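Side-chain contacts in metal cation efflux system protein CzcD (Cupriavidus metallidurans, PDB 6VD9), which binds and transports zinc, gives low-level metal resistance probably by cation efflux into the periplasm, and mediates cobalt, zinc and cadmium resistance by regulating the Czc system: residues 6-9 / 10-14; 50-53 / 54-58. One frame throughout, in Å; residues are numbered along the deposited sequence.

Interaction 1 (6-9 / 10-14)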
ATOM      1  N   ALA A   6     -10.857   8.662  14.486  1.00 25.49           N
ATOM      2  CA  ALA A   6     -12.276   8.363  14.146  1.00 23.57           C
ATOM      3  C   ALA A   6     -12.675   8.963  12.804  1.00 23.36           C
ATOM      4  O   ALA A   6     -13.373   8.295  12.080  1.00 22.54           O
ATOM      5  CB  ALA A   6     -13.221   8.823  15.224  1.00 28.22           C
ATOM      6  N   GLU A   7     -12.307  10.223  12.540  1.00 20.66           N
ATOM      7  CA  GLU A   7     -12.653  10.908  11.294  1.00 25.59           C
ATOM      8  C   GLU A   7     -11.905  10.168  10.195  1.00 18.96           C
ATOM      9  O   GLU A   7     -12.483  10.062   9.152  1.00 24.18           O
ATOM     10  CB  GLU A   7     -12.268  12.390  11.297  1.00 28.09           C
ATOM     11  CG  GLU A   7     -13.341  13.333  11.818  1.00 37.44           C
ATOM     12  CD  GLU A   7     -14.734  13.093  11.286  1.00 34.94           C
ATOM     13  OE1 GLU A   7     -14.917  13.191  10.065  1.00 38.11           O
ATOM     14  OE2 GLU A   7     -15.616  12.786  12.105  1.00 44.17           O
ATOM     15  N   VAL A   8     -10.654   9.762  10.429  1.00 21.62           N
ATOM     16  CA  VAL A   8      -9.848   9.074   9.372  1.00 20.76           C
ATOM     17  C   VAL A   8     -10.609   7.797   8.990  1.00 19.36           C
ATOM     18  O   VAL A   8     -10.890   7.613   7.818  1.00 17.89           O
ATOM     19  CB  VAL A   8      -8.393   8.797   9.799  1.00 21.06           C
ATOM     20  CG1 VAL A   8      -7.649   8.000   8.738  1.00 20.37           C
ATOM     21  CG2 VAL A   8      -7.651  10.091  10.141  1.00 20.85           C
ATOM     22  N   GLU A   9     -10.990   6.982   9.972  1.00 18.52           N
ATOM     23  CA  GLU A   9     -11.783   5.738   9.738  1.00 17.79           C
ATOM     24  C   GLU A   9     -13.066   6.071   8.975  1.00 19.27           C
ATOM     25  O   GLU A   9     -13.370   5.409   7.958  1.00 19.79           O
ATOM     26  CB  GLU A   9     -12.089   5.050  11.079  1.00 18.80           C
ATOM     27  CG  GLU A   9     -10.841   4.652  11.853  1.00 21.80           C
ATOM     28  CD  GLU A   9     -11.158   4.335  13.302  1.00 24.20           C
ATOM     29  OE1 GLU A   9     -12.215   4.821  13.778  1.00 25.79           O
ATOM     30  OE2 GLU A   9     -10.385   3.580  13.907  1.00 25.34           O
ATOM     31  N   LYS A  10     -13.835   7.047   9.446  1.00 20.60           N
ATOM     32  CA  LYS A  10     -15.114   7.447   8.805  1.00 21.38           C
ATOM     33  C   LYS A  10     -14.814   7.830   7.366  1.00 19.00           C
ATOM     34  O   LYS A  10     -15.554   7.433   6.472  1.00 19.08           O
ATOM     35  CB  LYS A  10     -15.768   8.602   9.582  1.00 24.70           C
ATOM     36  CG  LYS A  10     -17.014   9.219   8.949  1.00 29.72           C
ATOM     37  CD  LYS A  10     -17.838  10.178   9.870  1.00 31.67           C
ATOM     38  CE  LYS A  10     -19.084  10.678   9.155  1.00 37.35           C
ATOM     39  NZ  LYS A  10     -19.893  11.657   9.925  1.00 43.65           N
ATOM     40  N   GLN A  11     -13.769   8.620   7.130  1.00 18.77           N
ATOM     41  CA  GLN A  11     -13.554   9.148   5.768  1.00 19.77           C
ATOM     42  C   GLN A  11     -13.109   8.016   4.834  1.00 17.82           C
ATOM     43  O   GLN A  11     -13.429   8.115   3.635  1.00 19.70           O
ATOM     44  CB  GLN A  11     -12.585  10.329   5.780  1.00 23.95           C
ATOM     45  CG  GLN A  11     -13.171  11.542   6.480  1.00 27.10           C
ATOM     46  CD  GLN A  11     -14.500  11.938   5.887  1.00 31.25           C
ATOM     47  OE1 GLN A  11     -14.698  11.911   4.674  1.00 32.14           O
ATOM     48  NE2 GLN A  11     -15.424  12.297   6.764  1.00 38.23           N
ATOM     49  N   ILE A  12     -12.340   7.037   5.336  1.00 17.16           N
ATOM     50  CA  ILE A  12     -11.903   5.860   4.533  1.00 16.19           C
ATOM     51  C   ILE A  12     -13.169   5.099   4.109  1.00 16.24           C
ATOM     52  O   ILE A  12     -13.368   4.920   2.895  1.00 15.41           O
ATOM     53  CB  ILE A  12     -10.906   4.969   5.303  1.00 15.88           C
ATOM     54  CG1 ILE A  12      -9.559   5.682   5.442  1.00 17.31           C
ATOM     55  CG2 ILE A  12     -10.750   3.625   4.635  1.00 16.10           C
ATOM     56  CD1 ILE A  12      -8.534   4.921   6.217  1.00 18.42           C
ATOM     57  N   LEU A  13     -14.019   4.738   5.074  1.00 16.92           N
ATOM     58  CA  LEU A  13     -15.258   3.957   4.787  1.00 17.33           C
ATOM     59  C   LEU A  13     -16.261   4.773   3.968  1.00 17.79           C
ATOM     60  O   LEU A  13     -17.106   4.156   3.280  1.00 19.18           O
ATOM     61  CB  LEU A  13     -15.867   3.482   6.115  1.00 17.54           C
ATOM     62  CG  LEU A  13     -15.087   2.379   6.839  1.00 18.47           C
ATOM     63  CD1 LEU A  13     -15.785   2.010   8.178  1.00 19.31           C
ATOM     64  CD2 LEU A  13     -14.858   1.139   5.980  1.00 18.66           C
ATOM     65  N   ALA A  14     -16.178   6.098   4.001  1.00 19.35           N
ATOM     66  CA  ALA A  14     -17.077   6.989   3.239  1.00 19.21           C
ATOM     67  C   ALA A  14     -16.618   7.082   1.785  1.00 20.80           C
ATOM     68  O   ALA A  14     -17.394   7.573   0.953  1.00 20.19           O
ATOM     69  CB  ALA A  14     -17.130   8.346   3.870  1.00 19.17           C
TER

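Interaction 2 (50-53 / 54-58)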
ATOM      1  N   MET A  50      -7.114   2.779 -10.027  1.00 20.54           N
ATOM      2  CA  MET A  50      -7.653   3.877 -10.862  1.00 23.40           C
ATOM      3  C   MET A  50      -8.774   4.620 -10.122  1.00 22.31           C
ATOM      4  O   MET A  50      -8.912   5.858 -10.336  1.00 20.76           O
ATOM      5  CB  MET A  50      -8.293   3.325 -12.152  1.00 27.73           C
ATOM      6  CG  MET A  50      -7.392   2.577 -13.056  1.00 31.59           C
ATOM      7  SD  MET A  50      -6.230   3.749 -13.805  1.00 44.89           S
ATOM      8  CE  MET A  50      -4.791   3.280 -12.855  1.00 35.76           C
ATOM      9  N   GLU A  51      -9.609   3.888  -9.376  1.00 18.14           N
ATOM     10  CA  GLU A  51     -10.975   4.334  -9.002  1.00 17.57           C
ATOM     11  C   GLU A  51     -11.152   4.647  -7.509  1.00 16.73           C
ATOM     12  O   GLU A  51     -12.256   5.153  -7.145  1.00 18.34           O
ATOM     13  CB  GLU A  51     -11.960   3.274  -9.478  1.00 17.53           C
ATOM     14  CG  GLU A  51     -11.924   3.044 -10.988  1.00 18.64           C
ATOM     15  CD  GLU A  51     -13.097   2.255 -11.547  1.00 20.90           C
ATOM     16  OE1 GLU A  51     -13.081   1.040 -11.446  1.00 20.40           O
ATOM     17  OE2 GLU A  51     -14.046   2.892 -12.136  1.00 24.77           O
ATOM     18  N   VAL A  52     -10.165   4.302  -6.666  1.00 15.56           N
ATOM     19  CA  VAL A  52     -10.199   4.502  -5.201  1.00 15.95           C
ATOM     20  C   VAL A  52      -8.895   5.174  -4.755  1.00 16.86           C
ATOM     21  O   VAL A  52      -8.978   6.092  -3.939  1.00 17.19           O
ATOM     22  CB  VAL A  52     -10.446   3.173  -4.475  1.00 14.87           C
ATOM     23  CG1 VAL A  52     -10.548   3.414  -2.992  1.00 16.37           C
ATOM     24  CG2 VAL A  52     -11.738   2.511  -4.962  1.00 16.94           C
ATOM     25  N   LEU A  53      -7.723   4.695  -5.202  1.00 18.23           N
ATOM     26  CA  LEU A  53      -6.428   5.211  -4.648  1.00 16.75           C
ATOM     27  C   LEU A  53      -6.325   6.734  -4.779  1.00 18.14           C
ATOM     28  O   LEU A  53      -5.927   7.412  -3.837  1.00 16.02           O
ATOM     29  CB  LEU A  53      -5.265   4.482  -5.308  1.00 17.15           C
ATOM     30  CG  LEU A  53      -3.864   4.884  -4.839  1.00 15.44           C
ATOM     31  CD1 LEU A  53      -3.727   4.711  -3.334  1.00 17.21           C
ATOM     32  CD2 LEU A  53      -2.837   4.047  -5.521  1.00 17.06           C
ATOM     33  N   PRO A  54      -6.637   7.340  -5.942  1.00 15.71           N
ATOM     34  CA  PRO A  54      -6.480   8.786  -6.081  1.00 17.17           C
ATOM     35  C   PRO A  54      -7.395   9.552  -5.120  1.00 16.98           C
ATOM     36  O   PRO A  54      -6.947  10.550  -4.553  1.00 16.19           O
ATOM     37  CB  PRO A  54      -6.854   9.074  -7.550  1.00 16.66           C
ATOM     38  CG  PRO A  54      -6.765   7.744  -8.240  1.00 17.13           C
ATOM     39  CD  PRO A  54      -7.070   6.695  -7.183  1.00 17.13           C
ATOM     40  N   GLU A  55      -8.619   9.045  -4.899  1.00 17.81           N
ATOM     41  CA  GLU A  55      -9.595   9.660  -3.961  1.00 18.59           C
ATOM     42  C   GLU A  55      -9.097   9.539  -2.521  1.00 16.84           C
ATOM     43  O   GLU A  55      -9.211  10.514  -1.775  1.00 15.87           O
ATOM     44  CB  GLU A  55     -10.977   9.029  -4.109  1.00 20.79           C
ATOM     45  CG  GLU A  55     -11.590   9.318  -5.466  1.00 22.87           C
ATOM     46  CD  GLU A  55     -11.173   8.517  -6.693  1.00 25.88           C
ATOM     47  OE1 GLU A  55     -10.254   7.642  -6.622  1.00 20.54           O
ATOM     48  OE2 GLU A  55     -11.784   8.794  -7.782  1.00 26.20           O
ATOM     49  N   LEU A  56      -8.571   8.376  -2.111  1.00 14.96           N
ATOM     50  CA  LEU A  56      -8.013   8.243  -0.742  1.00 15.46           C
ATOM     51  C   LEU A  56      -6.802   9.176  -0.578  1.00 15.97           C
ATOM     52  O   LEU A  56      -6.703   9.776   0.474  1.00 14.94           O
ATOM     53  CB  LEU A  56      -7.636   6.794  -0.458  1.00 15.98           C
ATOM     54  CG  LEU A  56      -8.808   5.820  -0.305  1.00 14.91           C
ATOM     55  CD1 LEU A  56      -8.290   4.393  -0.199  1.00 15.13           C
ATOM     56  CD2 LEU A  56      -9.611   6.138   0.939  1.00 16.85           C
ATOM     57  N   LYS A  57      -5.898   9.226  -1.535  1.00 17.99           N
ATOM     58  CA  LYS A  57      -4.708  10.126  -1.459  1.00 18.49           C
ATOM     59  C   LYS A  57      -5.209  11.571  -1.271  1.00 19.75           C
ATOM     60  O   LYS A  57      -4.692  12.258  -0.381  1.00 17.38           O
ATOM     61  CB  LYS A  57      -3.817  10.002  -2.694  1.00 20.19           C
ATOM     62  CG  LYS A  57      -2.978   8.716  -2.788  1.00 20.06           C
ATOM     63  CD  LYS A  57      -2.358   8.570  -4.163  1.00 23.07           C
ATOM     64  CE  LYS A  57      -1.324   7.475  -4.299  1.00 26.50           C
ATOM     65  NZ  LYS A  57      -0.757   7.425  -5.680  1.00 31.86           N
ATOM     66  N   GLN A  58      -6.160  12.012  -2.085  1.00 20.70           N
ATOM     67  CA  GLN A  58      -6.680  13.412  -2.102  1.00 21.59           C
ATOM     68  C   GLN A  58      -7.310  13.734  -0.739  1.00 21.82           C
ATOM     69  O   GLN A  58      -6.943  14.748  -0.120  1.00 19.37           O
ATOM     70  CB  GLN A  58      -7.644  13.577  -3.284  1.00 25.18           C
ATOM     71  CG  GLN A  58      -8.374  14.920  -3.358  1.00 30.08           C
ATOM     72  CD  GLN A  58      -9.479  14.916  -4.400  1.00 40.27           C
ATOM     73  OE1 GLN A  58     -10.288  13.982  -4.518  1.00 42.12           O
ATOM     74  NE2 GLN A  58      -9.546  15.991  -5.168  1.00 48.14           N
TER
HETATM   75  O   HOH W   1     -10.791   7.650 -10.015  1.00 28.49           O

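Interaction 1 (6-9 / 10-14)
Glu7 and Gln11, one helical turn apart, both set CG beside the backbone N and bend again at chi2 (-46° and -55°), which lays the two chains side by side, pointing the same way off the helix. Their flat ends meet there: NE2 of Gln11 donates to OE1 of Glu7 in a weak hydrogen bond of 3.5 Å, fairly straight, with the amide and carboxylate planes 32° apart. The first torsion of Gln11 sets its CG 3.1 Å from the carbonyl O of Glu7, so the side chain hugs the backbone of the turn before it. The amide's other end, OE1, takes a weak hydrogen bond from Lys63. Lys10 runs alongside Glu7 with its chain fully extended; its CD comes to 4.1 Å from OE2 of Glu7, but NZ stays 4.9 Å from that oxygen, too far for a salt bridge, though the opposite charges probably attract. On the buried side CG1 of Val8 reaches CD1 of Ile12 at 4.1 Å, and CG1 of Ile12 rests on the carbonyl O of Val8 at 3.3 Å. Val8 also packs on Ile26 and Phe64, while Phe21 receives Glu9, Ile12 and Leu13. Beneath the side chains run four i to i+4 backbone bonds, among them Leu13 N to Glu9 O at 3.0 Å. This is an amphipathic alpha-helix with i/i+4 side-chain pairs, lying against strand 18-28 and helix 53-64 in the alpha/beta C-terminal domain, predicted to be cytoplasmic, of a cation diffusion facilitator.

Interaction 2 (50-53 / 54-58)
A break between two helices, 48-51 and 53-64, carries this contact, with Val52 as the N-cap of the second helix. Val52 O accepts Leu56 N at 3.0 Å, and the next bond in the helix is Lys57 N to Leu53 O. Val52 and Leu56 lie side by side, CG1 of the valine 3.7 Å from CD1 of the leucine, and both are buried. Pro54 occupies the first turn of the new helix, where its ring nitrogen has no hydrogen to offer; its CG packs 3.5 Å from Met50 O. A bend at chi2 (80°) turns the Glu55 carboxylate back towards residues 50-51, where a water donates to both Met50 O, at 2.6 Å, and Glu55 OE2, at 2.7 Å. In this dimerisation domain of the transporter, Leu53 and Lys57 face the second subunit. The lysine's extended chain slants over the leucine, CE lying 3.7 Å from CG of Leu53, and carries NZ to a salt bridge with Glu74 of the second subunit. Leu53 packs on Phe73 of both subunits and, within its own chain, on Ile71, which Leu56 also touches.

How the interactions relate
Interaction 1 precedes interaction 2 along the chain, and their centres lie 14 Å apart. They touch where CA of Ile12 packs on CD2 of Leu56 at 4.3 Å, so the two helices meet through the buried sides of both contacts. Thr15, just after helix 5-13, hydrogen-bonds through OG1 to the backbone O of Gln11 and also touches Glu55 and Leu56. The side chains of Ile12 and Leu56 are each about 13 Å from a bound nickel ion, whose ligands His22, His39 and Glu74 lie outside both contacts. Interaction 2 is linked to a metal site through Lys57, whose partner, the second subunit's copy of Glu74, presumably binds nickel there too. No other subunit touches interaction 1.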